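PDB 6NPS: AxyAgu115A from Amphibacillus xylanus NBRC 15112, which is a family GH115 alpha-glucuronidase, a hydrolase that probably removes glucuronic acid side groups from arabinoglucuronoxylan. Local coordinates for residues M407-D412 and W432-M437; D445-N450 and D466-F471; C383-G388 and P868-T873. The protein carries 3 engineered substitutions. All coordinates share one frame; numbering follows the deposited sequence.

Interaction 1: M407-D412 and W432-M437; sequences MYYHFD and WEQMTM
M435 reaches from helix segment 432-437 to the strand and lays its sulfur beside the ring of Y409, a Met-aromatic contact. SD of M435 lies 3.6 Å from CD1 of Y409, and the sulfur stands 35° off the normal through the ring centre, an oblique approach. The M435 chain is bent at both chi2 and chi3, which carries the sulfur and methyl over to the strand. There the methyl meets a second residue: M435 CE is 3.8 Å from CG of M407, and the two side chains cross at a slant. These contacts are the tight part.

The Q434 side is looser. Its CG stays 3.9 Å from OH of Y409, and the two side chains run at about a right angle. No hydrogen bond links the two segments, and all four touching residues are buried. Y409 OH makes a weak hydrogen bond to G388 O, and Q434 OE1 accepts from L390 N.

Helix segment 432-437 runs nearly antiparallel to strand segment 407-410 (172°), their axes 10.8 Å apart at closest. Helix 428-440 leads from strand 405-410 to the neighbouring strand 446-450, completing a beta-alpha-beta unit. Helix 458-469 flanks it, with F464 and L467 touching M435.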
ATOM      1  N   MET A 407     -19.580 -36.915  14.960  1.00 30.49           N
ATOM      2  CA  MET A 407     -18.825 -35.866  14.273  1.00 28.81           C
ATOM      3  C   MET A 407     -19.698 -34.630  14.172  1.00 32.19           C
ATOM      4  O   MET A 407     -20.857 -34.700  13.733  1.00 28.23           O
ATOM      5  CB  MET A 407     -18.359 -36.298  12.876  1.00 27.97           C
ATOM      6  CG  MET A 407     -17.573 -35.158  12.086  1.00 31.94           C
ATOM      7  SD  MET A 407     -16.088 -34.592  13.009  1.00 36.73           S
ATOM      8  CE  MET A 407     -15.193 -36.128  13.194  1.00 31.10           C
ATOM      9  N   TYR A 408     -19.137 -33.500  14.591  1.00 30.16           N
ATOM     10  CA  TYR A 408     -19.758 -32.188  14.479  1.00 30.44           C
ATOM     11  C   TYR A 408     -18.990 -31.408  13.415  1.00 31.60           C
ATOM     12  O   TYR A 408     -17.801 -31.123  13.589  1.00 29.56           O
ATOM     13  CB  TYR A 408     -19.730 -31.500  15.845  1.00 32.71           C
ATOM     14  CG  TYR A 408     -20.218 -30.079  15.834  1.00 29.63           C
ATOM     15  CD1 TYR A 408     -21.227 -29.674  14.971  1.00 29.61           C
ATOM     16  CD2 TYR A 408     -19.667 -29.140  16.711  1.00 30.31           C
ATOM     17  CE1 TYR A 408     -21.668 -28.337  14.956  1.00 28.83           C
ATOM     18  CE2 TYR A 408     -20.113 -27.818  16.728  1.00 31.17           C
ATOM     19  CZ  TYR A 408     -21.096 -27.425  15.838  1.00 30.72           C
ATOM     20  OH  TYR A 408     -21.513 -26.110  15.837  1.00 30.90           O
ATOM     21  N   TYR A 409     -19.661 -31.110  12.302  1.00 25.04           N
ATOM     22  CA  TYR A 409     -19.092 -30.554  11.078  1.00 24.56           C
ATOM     23  C   TYR A 409     -19.701 -29.169  10.867  1.00 26.43           C
ATOM     24  O   TYR A 409     -20.751 -28.859  11.431  1.00 28.76           O
ATOM     25  CB  TYR A 409     -19.378 -31.500   9.886  1.00 26.72           C
ATOM     26  CG  TYR A 409     -18.490 -31.247   8.684  1.00 27.24           C
ATOM     27  CD1 TYR A 409     -17.179 -31.750   8.634  1.00 27.83           C
ATOM     28  CD2 TYR A 409     -18.955 -30.518   7.610  1.00 26.36           C
ATOM     29  CE1 TYR A 409     -16.343 -31.507   7.530  1.00 26.98           C
ATOM     30  CE2 TYR A 409     -18.108 -30.251   6.479  1.00 29.11           C
ATOM     31  CZ  TYR A 409     -16.818 -30.768   6.460  1.00 31.44           C
ATOM     32  OH  TYR A 409     -15.980 -30.539   5.380  1.00 30.51           O
ATOM     33  N   HIS A 410     -18.989 -28.278  10.156  1.00 27.45           N
ATOM     34  CA  HIS A 410     -19.455 -26.902   9.945  1.00 28.41           C
ATOM     35  C   HIS A 410     -19.622 -26.586   8.458  1.00 29.80           C
ATOM     36  O   HIS A 410     -18.685 -26.759   7.673  1.00 29.47           O
ATOM     37  CB  HIS A 410     -18.478 -25.873  10.537  1.00 26.80           C
ATOM     38  CG  HIS A 410     -18.540 -25.758  12.029  1.00 28.74           C
ATOM     39  ND1 HIS A 410     -17.958 -26.688  12.861  1.00 29.63           N
ATOM     40  CD2 HIS A 410     -19.137 -24.844  12.841  1.00 28.52           C
ATOM     41  CE1 HIS A 410     -18.163 -26.338  14.113  1.00 30.00           C
ATOM     42  NE2 HIS A 410     -18.870 -25.220  14.133  1.00 29.54           N
ATOM     43  N   PHE A 411     -20.807 -26.086   8.090  1.00 30.57           N
ATOM     44  CA  PHE A 411     -21.057 -25.338   6.863  1.00 29.83           C
ATOM     45  C   PHE A 411     -21.115 -23.847   7.121  1.00 31.79           C
ATOM     46  O   PHE A 411     -21.325 -23.089   6.173  1.00 32.93           O
ATOM     47  CB  PHE A 411     -22.411 -25.725   6.219  1.00 27.08           C
ATOM     48  CG  PHE A 411     -22.518 -27.160   5.763  1.00 27.51           C
ATOM     49  CD1 PHE A 411     -21.398 -27.958   5.602  1.00 27.76           C
ATOM     50  CD2 PHE A 411     -23.767 -27.700   5.477  1.00 26.99           C
ATOM     51  CE1 PHE A 411     -21.501 -29.259   5.139  1.00 31.93           C
ATOM     52  CE2 PHE A 411     -23.880 -29.024   5.039  1.00 28.55           C
ATOM     53  CZ  PHE A 411     -22.751 -29.806   4.885  1.00 28.08           C
ATOM     54  N   ASP A 412     -20.990 -23.420   8.385  1.00 29.46           N
ATOM     55  CA  ASP A 412     -21.238 -22.051   8.832  1.00 29.39           C
ATOM     56  C   ASP A 412     -20.506 -21.892  10.149  1.00 28.90           C
ATOM     57  O   ASP A 412     -20.526 -22.807  10.971  1.00 30.91           O
ATOM     58  CB  ASP A 412     -22.748 -21.829   8.984  1.00 37.04           C
ATOM     59  CG  ASP A 412     -23.154 -20.365   9.162  1.00 48.54           C
ATOM     60  OD1 ASP A 412     -22.892 -19.786  10.243  1.00 49.89           O
ATOM     61  OD2 ASP A 412     -23.791 -19.807   8.227  1.00 52.24           O
ATOM     62  N   TRP A 432     -17.599 -34.810   0.898  1.00 31.71           N
ATOM     63  CA  TRP A 432     -17.525 -36.255   0.717  1.00 28.60           C
ATOM     64  C   TRP A 432     -16.206 -36.793   1.259  1.00 29.37           C
ATOM     65  O   TRP A 432     -16.183 -37.787   1.992  1.00 31.61           O
ATOM     66  CB  TRP A 432     -17.706 -36.628  -0.764  1.00 27.47           C
ATOM     67  CG  TRP A 432     -17.567 -38.087  -1.034  1.00 29.44           C
ATOM     68  CD1 TRP A 432     -18.580 -38.998  -1.095  1.00 31.48           C
ATOM     69  CD2 TRP A 432     -16.354 -38.818  -1.246  1.00 32.33           C
ATOM     70  NE1 TRP A 432     -18.080 -40.240  -1.338  1.00 31.67           N
ATOM     71  CE2 TRP A 432     -16.716 -40.162  -1.453  1.00 33.26           C
ATOM     72  CE3 TRP A 432     -15.002 -38.468  -1.301  1.00 32.27           C
ATOM     73  CZ2 TRP A 432     -15.774 -41.163  -1.689  1.00 32.58           C
ATOM     74  CZ3 TRP A 432     -14.066 -39.471  -1.538  1.00 31.05           C
ATOM     75  CH2 TRP A 432     -14.458 -40.791  -1.741  1.00 31.91           C
ATOM     76  N   GLU A 433     -15.090 -36.130   0.924  1.00 30.05           N
ATOM     77  CA  GLU A 433     -13.787 -36.644   1.334  1.00 32.51           C
ATOM     78  C   GLU A 433     -13.647 -36.643   2.856  1.00 29.85           C
ATOM     79  O   GLU A 433     -13.111 -37.583   3.444  1.00 29.77           O
ATOM     80  CB  GLU A 433     -12.673 -35.810   0.693  1.00 33.69           C
ATOM     81  CG  GLU A 433     -11.267 -36.335   0.947  1.00 42.67           C
ATOM     82  CD  GLU A 433     -10.544 -35.528   2.031  1.00 58.72           C
ATOM     83  OE1 GLU A 433     -10.966 -34.372   2.288  1.00 63.52           O
ATOM     84  OE2 GLU A 433      -9.559 -36.040   2.613  1.00 66.11           O
ATOM     85  N   GLN A 434     -14.053 -35.566   3.498  1.00 27.57           N
ATOM     86  CA  GLN A 434     -13.896 -35.497   4.950  1.00 29.51           C
ATOM     87  C   GLN A 434     -14.869 -36.445   5.653  1.00 30.22           C
ATOM     88  O   GLN A 434     -14.485 -37.192   6.567  1.00 34.35           O
ATOM     89  CB  GLN A 434     -14.105 -34.054   5.419  1.00 30.24           C
ATOM     90  CG  GLN A 434     -13.061 -33.072   4.928  1.00 33.89           C
ATOM     91  CD  GLN A 434     -11.706 -33.353   5.536  1.00 38.59           C
ATOM     92  OE1 GLN A 434     -11.533 -33.291   6.737  1.00 39.27           O
ATOM     93  NE2 GLN A 434     -10.733 -33.681   4.694  1.00 42.52           N
ATOM     94  N   MET A 435     -16.156 -36.389   5.290  1.00 31.84           N
ATOM     95  CA  MET A 435     -17.124 -37.198   6.037  1.00 32.97           C
ATOM     96  C   MET A 435     -16.995 -38.680   5.730  1.00 33.30           C
ATOM     97  O   MET A 435     -17.240 -39.494   6.621  1.00 33.80           O
ATOM     98  CB  MET A 435     -18.561 -36.726   5.771  1.00 31.86           C
ATOM     99  CG  MET A 435     -18.919 -35.356   6.432  1.00 33.10           C
ATOM    100  SD  MET A 435     -18.379 -35.130   8.138  1.00 35.11           S
ATOM    101  CE  MET A 435     -19.415 -36.376   9.014  1.00 26.79           C
ATOM    102  N   THR A 436     -16.557 -39.083   4.511  1.00 28.45           N
ATOM    103  CA  THR A 436     -16.302 -40.511   4.346  1.00 28.89           C
ATOM    104  C   THR A 436     -15.078 -40.957   5.122  1.00 31.04           C
ATOM    105  O   THR A 436     -15.033 -42.100   5.585  1.00 30.72           O
ATOM    106  CB  THR A 436     -16.141 -40.920   2.873  1.00 31.02           C
ATOM    107  OG1 THR A 436     -15.048 -40.194   2.269  1.00 35.03           O
ATOM    108  CG2 THR A 436     -17.439 -40.644   2.121  1.00 30.17           C
ATOM    109  N   MET A 437     -14.069 -40.095   5.257  1.00 30.16           N
ATOM    110  CA  MET A 437     -12.934 -40.465   6.091  1.00 33.56           C
ATOM    111  C   MET A 437     -13.356 -40.671   7.551  1.00 32.68           C
ATOM    112  O   MET A 437     -12.871 -41.594   8.227  1.00 33.40           O
ATOM    113  CB  MET A 437     -11.865 -39.395   5.998  1.00 36.78           C
ATOM    114  CG  MET A 437     -10.579 -39.826   6.615  1.00 47.22           C
ATOM    115  SD  MET A 437      -9.335 -38.586   6.301  1.00 53.74           S
ATOM    116  CE  MET A 437      -7.907 -39.321   7.065  1.00 55.90           C
TER

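Interaction 2: D445-N450 and D466-F471; sequences DLWIVN and DLAYDF
The six-membered part of the W447 indole projects from the strand as a broad knob, and L467, A468 and F471 form the hollow that receives it. A468 gives the floor. Its short CB sits 3.6 Å from CE3 of W447, and so small a side chain lets the indole come close to the helix backbone. L467 meets the rim: its CG lies in the ring plane, 3.7 Å from CZ3 of W447, so the branched leucine end abuts the indole edge. At the far corner CE1 of F471 also lies near the indole plane, 4.1 Å from CH2 of W447.

With CG anti to the carbonyl carbon (chi1 -78°), the indole swings out so that CE3, CZ3 and CH2 face the helix. The contact is wholly apolar and buried. W447 NE1 is satisfied elsewhere, donating to V443 O. M435, Y439 and F464 also touch the indole.

The strand belongs to a parallel set of eight, where 446-450 lies between 405-410 and 170-174. Helix 458-469 follows strand 446-450 in the chain and packs on the outside. A large strand residue set among outer helices fits the strand-helix layer of the family's TIM-barrel fold.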
ATOM      1  N   ASP A 445     -21.950 -43.129  14.827  1.00 35.30           N
ATOM      2  CA  ASP A 445     -23.155 -43.088  15.646  1.00 35.66           C
ATOM      3  C   ASP A 445     -23.903 -41.768  15.559  1.00 37.04           C
ATOM      4  O   ASP A 445     -25.135 -41.753  15.634  1.00 32.09           O
ATOM      5  CB  ASP A 445     -22.793 -43.389  17.093  1.00 44.24           C
ATOM      6  CG  ASP A 445     -22.629 -44.893  17.328  1.00 69.18           C
ATOM      7  OD1 ASP A 445     -21.648 -45.484  16.807  1.00 75.55           O
ATOM      8  OD2 ASP A 445     -23.503 -45.484  18.001  1.00 80.26           O
ATOM      9  N   LEU A 446     -23.204 -40.659  15.366  1.00 33.16           N
ATOM     10  CA  LEU A 446     -23.904 -39.386  15.341  1.00 30.88           C
ATOM     11  C   LEU A 446     -23.184 -38.453  14.384  1.00 29.53           C
ATOM     12  O   LEU A 446     -21.960 -38.333  14.454  1.00 33.49           O
ATOM     13  CB  LEU A 446     -23.952 -38.789  16.768  1.00 28.71           C
ATOM     14  CG  LEU A 446     -24.721 -37.481  16.943  1.00 31.65           C
ATOM     15  CD1 LEU A 446     -25.269 -37.365  18.393  1.00 35.27           C
ATOM     16  CD2 LEU A 446     -23.799 -36.316  16.692  1.00 34.64           C
ATOM     17  N   TRP A 447     -23.935 -37.779  13.507  1.00 27.73           N
ATOM     18  CA  TRP A 447     -23.373 -36.786  12.602  1.00 31.56           C
ATOM     19  C   TRP A 447     -24.258 -35.559  12.679  1.00 30.45           C
ATOM     20  O   TRP A 447     -25.461 -35.648  12.396  1.00 30.49           O
ATOM     21  CB  TRP A 447     -23.353 -37.238  11.121  1.00 27.68           C
ATOM     22  CG  TRP A 447     -22.299 -38.187  10.654  1.00 29.34           C
ATOM     23  CD1 TRP A 447     -21.443 -38.950  11.420  1.00 28.45           C
ATOM     24  CD2 TRP A 447     -22.016 -38.514   9.286  1.00 30.47           C
ATOM     25  NE1 TRP A 447     -20.640 -39.707  10.603  1.00 31.81           N
ATOM     26  CE2 TRP A 447     -20.980 -39.468   9.288  1.00 32.11           C
ATOM     27  CE3 TRP A 447     -22.544 -38.091   8.055  1.00 29.06           C
ATOM     28  CZ2 TRP A 447     -20.460 -40.002   8.114  1.00 28.54           C
ATOM     29  CZ3 TRP A 447     -22.005 -38.634   6.871  1.00 29.25           C
ATOM     30  CH2 TRP A 447     -20.991 -39.591   6.929  1.00 29.09           C
ATOM     31  N   ILE A 448     -23.682 -34.404  12.991  1.00 27.73           N
ATOM     32  CA  ILE A 448     -24.486 -33.190  12.975  1.00 27.40           C
ATOM     33  C   ILE A 448     -23.678 -32.073  12.303  1.00 29.36           C
ATOM     34  O   ILE A 448     -22.457 -31.988  12.469  1.00 30.79           O
ATOM     35  CB  ILE A 448     -24.923 -32.837  14.415  1.00 31.66           C
ATOM     36  CG1 ILE A 448     -25.813 -31.582  14.415  1.00 32.99           C
ATOM     37  CG2 ILE A 448     -23.687 -32.711  15.344  1.00 28.17           C
ATOM     38  CD1 ILE A 448     -26.718 -31.441  15.680  1.00 32.97           C
ATOM     39  N   VAL A 449     -24.343 -31.225  11.518  1.00 25.25           N
ATOM     40  CA  VAL A 449     -23.638 -30.139  10.832  1.00 25.02           C
ATOM     41  C   VAL A 449     -24.213 -28.798  11.257  1.00 29.11           C
ATOM     42  O   VAL A 449     -25.423 -28.632  11.358  1.00 28.96           O
ATOM     43  CB  VAL A 449     -23.644 -30.322   9.290  1.00 24.44           C
ATOM     44  CG1 VAL A 449     -25.097 -30.545   8.736  1.00 25.05           C
ATOM     45  CG2 VAL A 449     -23.001 -29.099   8.585  1.00 25.43           C
ATOM     46  N   ASN A 450     -23.327 -27.834  11.521  1.00 28.04           N
ATOM     47  CA  ASN A 450     -23.745 -26.457  11.743  1.00 30.02           C
ATOM     48  C   ASN A 450     -24.133 -25.809  10.417  1.00 30.06           C
ATOM     49  O   ASN A 450     -23.276 -25.631   9.532  1.00 29.64           O
ATOM     50  CB  ASN A 450     -22.601 -25.670  12.407  1.00 28.16           C
ATOM     51  CG  ASN A 450     -22.996 -24.257  12.813  1.00 32.22           C
ATOM     52  OD1 ASN A 450     -23.855 -23.601  12.196  1.00 32.59           O
ATOM     53  ND2 ASN A 450     -22.364 -23.772  13.887  1.00 31.69           N
ATOM     54  N   ASP A 466     -28.052 -37.290   3.135  1.00 33.28           N
ATOM     55  CA  ASP A 466     -28.221 -38.463   2.273  1.00 29.72           C
ATOM     56  C   ASP A 466     -27.060 -39.413   2.462  1.00 26.48           C
ATOM     57  O   ASP A 466     -27.235 -40.632   2.452  1.00 32.97           O
ATOM     58  CB  ASP A 466     -28.303 -38.047   0.792  1.00 31.24           C
ATOM     59  CG  ASP A 466     -29.736 -37.920   0.292  1.00 41.06           C
ATOM     60  OD1 ASP A 466     -30.565 -38.770   0.680  1.00 44.95           O
ATOM     61  OD2 ASP A 466     -30.033 -36.966  -0.488  1.00 37.60           O
ATOM     62  N   LEU A 467     -25.864 -38.851   2.629  1.00 29.29           N
ATOM     63  CA  LEU A 467     -24.670 -39.621   2.964  1.00 31.59           C
ATOM     64  C   LEU A 467     -24.815 -40.326   4.309  1.00 31.53           C
ATOM     65  O   LEU A 467     -24.488 -41.516   4.433  1.00 32.38           O
ATOM     66  CB  LEU A 467     -23.461 -38.665   2.967  1.00 32.48           C
ATOM     67  CG  LEU A 467     -22.092 -39.307   3.190  1.00 34.55           C
ATOM     68  CD1 LEU A 467     -21.853 -40.365   2.110  1.00 37.16           C
ATOM     69  CD2 LEU A 467     -21.006 -38.219   3.184  1.00 32.73           C
ATOM     70  N   ALA A 468     -25.323 -39.618   5.330  1.00 30.78           N
ATOM     71  CA  ALA A 468     -25.532 -40.233   6.645  1.00 30.74           C
ATOM     72  C   ALA A 468     -26.564 -41.350   6.571  1.00 32.13           C
ATOM     73  O   ALA A 468     -26.434 -42.384   7.246  1.00 33.45           O
ATOM     74  CB  ALA A 468     -25.997 -39.191   7.683  1.00 27.75           C
ATOM     75  N   TYR A 469     -27.604 -41.157   5.762  1.00 29.17           N
ATOM     76  CA  TYR A 469     -28.685 -42.134   5.721  1.00 28.12           C
ATOM     77  C   TYR A 469     -28.287 -43.395   4.962  1.00 32.03           C
ATOM     78  O   TYR A 469     -28.586 -44.502   5.412  1.00 33.33           O
ATOM     79  CB  TYR A 469     -29.921 -41.482   5.107  1.00 33.70           C
ATOM     80  CG  TYR A 469     -31.111 -42.411   4.934  1.00 37.12           C
ATOM     81  CD1 TYR A 469     -31.917 -42.768   6.026  1.00 34.15           C
ATOM     82  CD2 TYR A 469     -31.430 -42.935   3.680  1.00 34.03           C
ATOM     83  CE1 TYR A 469     -33.008 -43.632   5.860  1.00 37.14           C
ATOM     84  CE2 TYR A 469     -32.529 -43.799   3.507  1.00 36.20           C
ATOM     85  CZ  TYR A 469     -33.305 -44.132   4.602  1.00 40.30           C
ATOM     86  OH  TYR A 469     -34.374 -44.967   4.420  1.00 40.63           O
ATOM     87  N   ASP A 470     -27.612 -43.262   3.812  1.00 30.44           N
ATOM     88  CA  ASP A 470     -27.281 -44.415   2.932  1.00 39.28           C
ATOM     89  C   ASP A 470     -25.819 -44.302   2.513  1.00 39.83           C
ATOM     90  O   ASP A 470     -25.474 -43.820   1.424  1.00 36.82           O
ATOM     91  CB  ASP A 470     -28.213 -44.482   1.712  1.00 42.16           C
ATOM     92  CG  ASP A 470     -28.120 -45.822   0.952  1.00 51.66           C
ATOM     93  OD1 ASP A 470     -27.162 -46.600   1.166  1.00 46.45           O
ATOM     94  OD2 ASP A 470     -29.019 -46.076   0.122  1.00 54.69           O
ATOM     95  N   PHE A 471     -24.940 -44.737   3.410  1.00 35.70           N
ATOM     96  CA  PHE A 471     -23.518 -44.582   3.134  1.00 39.27           C
ATOM     97  C   PHE A 471     -23.067 -45.529   2.023  1.00 39.44           C
ATOM     98  O   PHE A 471     -22.109 -45.239   1.301  1.00 37.42           O
ATOM     99  CB  PHE A 471     -22.731 -44.811   4.429  1.00 34.43           C
ATOM    100  CG  PHE A 471     -21.327 -44.370   4.352  1.00 33.82           C
ATOM    101  CD1 PHE A 471     -21.004 -43.032   4.558  1.00 32.51           C
ATOM    102  CD2 PHE A 471     -20.320 -45.282   4.038  1.00 36.37           C
ATOM    103  CE1 PHE A 471     -19.686 -42.603   4.475  1.00 32.81           C
ATOM    104  CE2 PHE A 471     -18.989 -44.874   3.944  1.00 33.47           C
ATOM    105  CZ  PHE A 471     -18.672 -43.553   4.153  1.00 30.91           C
TER

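Interaction 3: C383-G388 and P868-T873; sequences CDDNHG and PSNPVT
D385 and N870 carry the whole contact, and a single hydrogen bond joins them. N870 ND2 donates to OD2 of D385 over 3.3 Å. The bond is long but nearly straight, with an N-H...O angle of 167°. The acceptor lies in the amide plane of N870, while the donor comes from above the carboxylate plane. The two flat groups are turned 71° apart.

The carboxylate is held from several directions. Its other oxygen, D385 OD1, accepts from H387 N at 2.9 Å and closes an Asx turn. With chi1 at 64°, CG lies between the backbone N and the carbonyl carbon, which folds the carboxylate back over its own loop. OD2 also accepts from W906 NE1, its strongest partner, and from N389 ND2. N870 has further partners too: OD1 bonds to Y899 OH, and ND2 also donates to L390 O. Replacing D385 by alanine removes the carboxylate, and W906 NE1, N389 ND2 and one N-H of N870 would probably be left without this acceptor, with the turn at H387 freer to shift.

Both contact residues sit in loops. Residues 384-388 leave the end of strand 379-383 of the barrel, and 868-873 follow strand 858-866 of the C-terminal region. Helix 904-912 lies against both, with W906 touching N870 and V910 touching D385, and helix 428-440 packs on 868-873 through Q434 and M437.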
ATOM      1  N   CYS A 383     -14.974 -33.283  16.595  1.00 34.18           N
ATOM      2  CA  CYS A 383     -15.383 -32.056  15.931  1.00 33.72           C
ATOM      3  C   CYS A 383     -14.363 -31.751  14.855  1.00 34.18           C
ATOM      4  O   CYS A 383     -13.184 -32.111  14.996  1.00 32.83           O
ATOM      5  CB  CYS A 383     -15.489 -30.895  16.935  1.00 41.29           C
ATOM      6  SG  CYS A 383     -16.559 -31.363  18.387  1.00 59.60           S
ATOM      7  N   ASP A 384     -14.820 -31.113  13.773  1.00 32.28           N
ATOM      8  CA  ASP A 384     -13.879 -30.540  12.813  1.00 34.12           C
ATOM      9  C   ASP A 384     -13.244 -29.278  13.408  1.00 33.20           C
ATOM     10  O   ASP A 384     -13.457 -28.923  14.571  1.00 32.00           O
ATOM     11  CB  ASP A 384     -14.564 -30.251  11.476  1.00 32.72           C
ATOM     12  CG  ASP A 384     -15.494 -29.016  11.514  1.00 33.32           C
ATOM     13  OD1 ASP A 384     -15.778 -28.445  12.600  1.00 28.24           O
ATOM     14  OD2 ASP A 384     -15.952 -28.605  10.404  1.00 31.56           O
ATOM     15  N   ASP A 385     -12.424 -28.592  12.607  1.00 30.53           N
ATOM     16  CA  ASP A 385     -11.699 -27.440  13.098  1.00 31.11           C
ATOM     17  C   ASP A 385     -12.482 -26.140  12.903  1.00 34.99           C
ATOM     18  O   ASP A 385     -11.879 -25.064  12.932  1.00 31.02           O
ATOM     19  CB  ASP A 385     -10.333 -27.351  12.413  1.00 32.61           C
ATOM     20  CG  ASP A 385     -10.433 -27.123  10.893  1.00 33.25           C
ATOM     21  OD1 ASP A 385     -11.544 -27.096  10.296  1.00 33.90           O
ATOM     22  OD2 ASP A 385      -9.364 -26.957  10.272  1.00 36.94           O
ATOM     23  N   ASN A 386     -13.799 -26.225  12.669  1.00 28.09           N
ATOM     24  CA  ASN A 386     -14.731 -25.111  12.510  1.00 27.51           C
ATOM     25  C   ASN A 386     -14.657 -24.618  11.075  1.00 29.29           C
ATOM     26  O   ASN A 386     -15.437 -23.745  10.697  1.00 29.32           O
ATOM     27  CB  ASN A 386     -14.508 -23.959  13.524  1.00 29.13           C
ATOM     28  CG  ASN A 386     -14.825 -24.400  14.948  1.00 34.89           C
ATOM     29  OD1 ASN A 386     -15.930 -24.886  15.200  1.00 33.99           O
ATOM     30  ND2 ASN A 386     -13.872 -24.267  15.865  1.00 36.47           N
ATOM     31  N   HIS A 387     -13.791 -25.202  10.247  1.00 26.97           N
ATOM     32  CA  HIS A 387     -13.657 -24.798   8.859  1.00 30.04           C
ATOM     33  C   HIS A 387     -13.814 -25.959   7.905  1.00 33.29           C
ATOM     34  O   HIS A 387     -13.500 -25.818   6.724  1.00 30.99           O
ATOM     35  CB  HIS A 387     -12.329 -24.089   8.673  1.00 29.80           C
ATOM     36  CG  HIS A 387     -12.326 -22.774   9.377  1.00 30.29           C
ATOM     37  ND1 HIS A 387     -12.595 -21.586   8.728  1.00 29.95           N
ATOM     38  CD2 HIS A 387     -12.185 -22.474  10.689  1.00 29.62           C
ATOM     39  CE1 HIS A 387     -12.585 -20.602   9.605  1.00 32.23           C
ATOM     40  NE2 HIS A 387     -12.349 -21.113  10.811  1.00 31.06           N
ATOM     41  N   GLY A 388     -14.296 -27.100   8.390  1.00 30.17           N
ATOM     42  CA  GLY A 388     -14.586 -28.201   7.503  1.00 28.34           C
ATOM     43  C   GLY A 388     -13.461 -29.196   7.332  1.00 31.25           C
ATOM     44  O   GLY A 388     -13.561 -30.077   6.456  1.00 29.14           O
ATOM     45  N   PRO A 868      -5.481 -28.552   3.321  1.00 31.88           N
ATOM     46  CA  PRO A 868      -5.051 -28.310   4.730  1.00 35.66           C
ATOM     47  C   PRO A 868      -5.748 -29.224   5.735  1.00 40.67           C
ATOM     48  O   PRO A 868      -6.586 -28.827   6.548  1.00 38.73           O
ATOM     49  CB  PRO A 868      -5.414 -26.833   4.944  1.00 36.14           C
ATOM     50  CG  PRO A 868      -6.601 -26.605   4.086  1.00 34.06           C
ATOM     51  CD  PRO A 868      -6.363 -27.476   2.824  1.00 36.68           C
ATOM     52  N   SER A 869      -5.394 -30.492   5.686  1.00 37.84           N
ATOM     53  CA  SER A 869      -5.878 -31.491   6.624  1.00 38.58           C
ATOM     54  C   SER A 869      -5.125 -31.416   7.947  1.00 42.48           C
ATOM     55  O   SER A 869      -3.968 -30.986   8.015  1.00 42.48           O
ATOM     56  CB  SER A 869      -5.714 -32.883   6.019  1.00 40.74           C
ATOM     57  OG  SER A 869      -6.807 -33.136   5.171  1.00 50.46           O
ATOM     58  N   ASN A 870      -5.781 -31.894   9.001  1.00 37.56           N
ATOM     59  CA  ASN A 870      -5.149 -31.943  10.299  1.00 31.58           C
ATOM     60  C   ASN A 870      -4.722 -33.369  10.618  1.00 35.09           C
ATOM     61  O   ASN A 870      -5.345 -34.318  10.135  1.00 36.40           O
ATOM     62  CB  ASN A 870      -6.135 -31.430  11.355  1.00 31.41           C
ATOM     63  CG  ASN A 870      -6.562 -30.018  11.075  1.00 36.13           C
ATOM     64  OD1 ASN A 870      -5.708 -29.137  10.979  1.00 37.89           O
ATOM     65  ND2 ASN A 870      -7.867 -29.776  10.923  1.00 29.93           N
ATOM     66  N   PRO A 871      -3.662 -33.572  11.411  1.00 36.57           N
ATOM     67  CA  PRO A 871      -3.266 -34.939  11.768  1.00 39.67           C
ATOM     68  C   PRO A 871      -4.424 -35.702  12.397  1.00 42.00           C
ATOM     69  O   PRO A 871      -5.208 -35.151  13.183  1.00 37.13           O
ATOM     70  CB  PRO A 871      -2.131 -34.736  12.788  1.00 43.42           C
ATOM     71  CG  PRO A 871      -1.674 -33.326  12.627  1.00 41.98           C
ATOM     72  CD  PRO A 871      -2.845 -32.553  12.104  1.00 40.65           C
ATOM     73  N   VAL A 872      -4.505 -37.005  12.076  1.00 37.71           N
ATOM     74  CA  VAL A 872      -5.606 -37.842  12.578  1.00 38.07           C
ATOM     75  C   VAL A 872      -5.336 -38.451  13.943  1.00 35.51           C
ATOM     76  O   VAL A 872      -6.256 -39.047  14.539  1.00 40.97           O
ATOM     77  CB  VAL A 872      -5.947 -38.999  11.609  1.00 36.55           C
ATOM     78  CG1 VAL A 872      -6.305 -38.444  10.276  1.00 37.90           C
ATOM     79  CG2 VAL A 872      -4.755 -39.991  11.500  1.00 35.01           C
ATOM     80  N   THR A 873      -4.117 -38.338  14.467  1.00 36.78           N
ATOM     81  CA  THR A 873      -3.829 -38.852  15.805  1.00 44.29           C
ATOM     82  C   THR A 873      -3.394 -37.714  16.730  1.00 49.96           C
ATOM     83  O   THR A 873      -3.059 -36.611  16.293  1.00 45.79           O
ATOM     84  CB  THR A 873      -2.739 -39.936  15.816  1.00 45.47           C
ATOM     85  OG1 THR A 873      -1.450 -39.313  15.732  1.00 51.00           O
ATOM     86  CG2 THR A 873      -2.922 -40.976  14.694  1.00 48.40           C
TER

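From the N terminus, the chain passes 383-388, the opening end of interaction 3. Strand 405-410 follows, and helix 428-440 returns to pack on it, closing interaction 1 over 19 intervening residues. Strand 446-450 and helix 458-469 then close interaction 2 in the same way. These two loops stand in series and do not cross. Both lie within the long span that interaction 3 closes only at 868-873. Interactions 1 and 2 share neighbouring strands and touch through M435 and W447. Interactions 1 and 3 meet where H410 bonds to D384. Interactions 2 and 3 stay apart, their centres about 17 Å from each other. Together they tie barrel strands to outer helices, and the barrel to the C-terminal region.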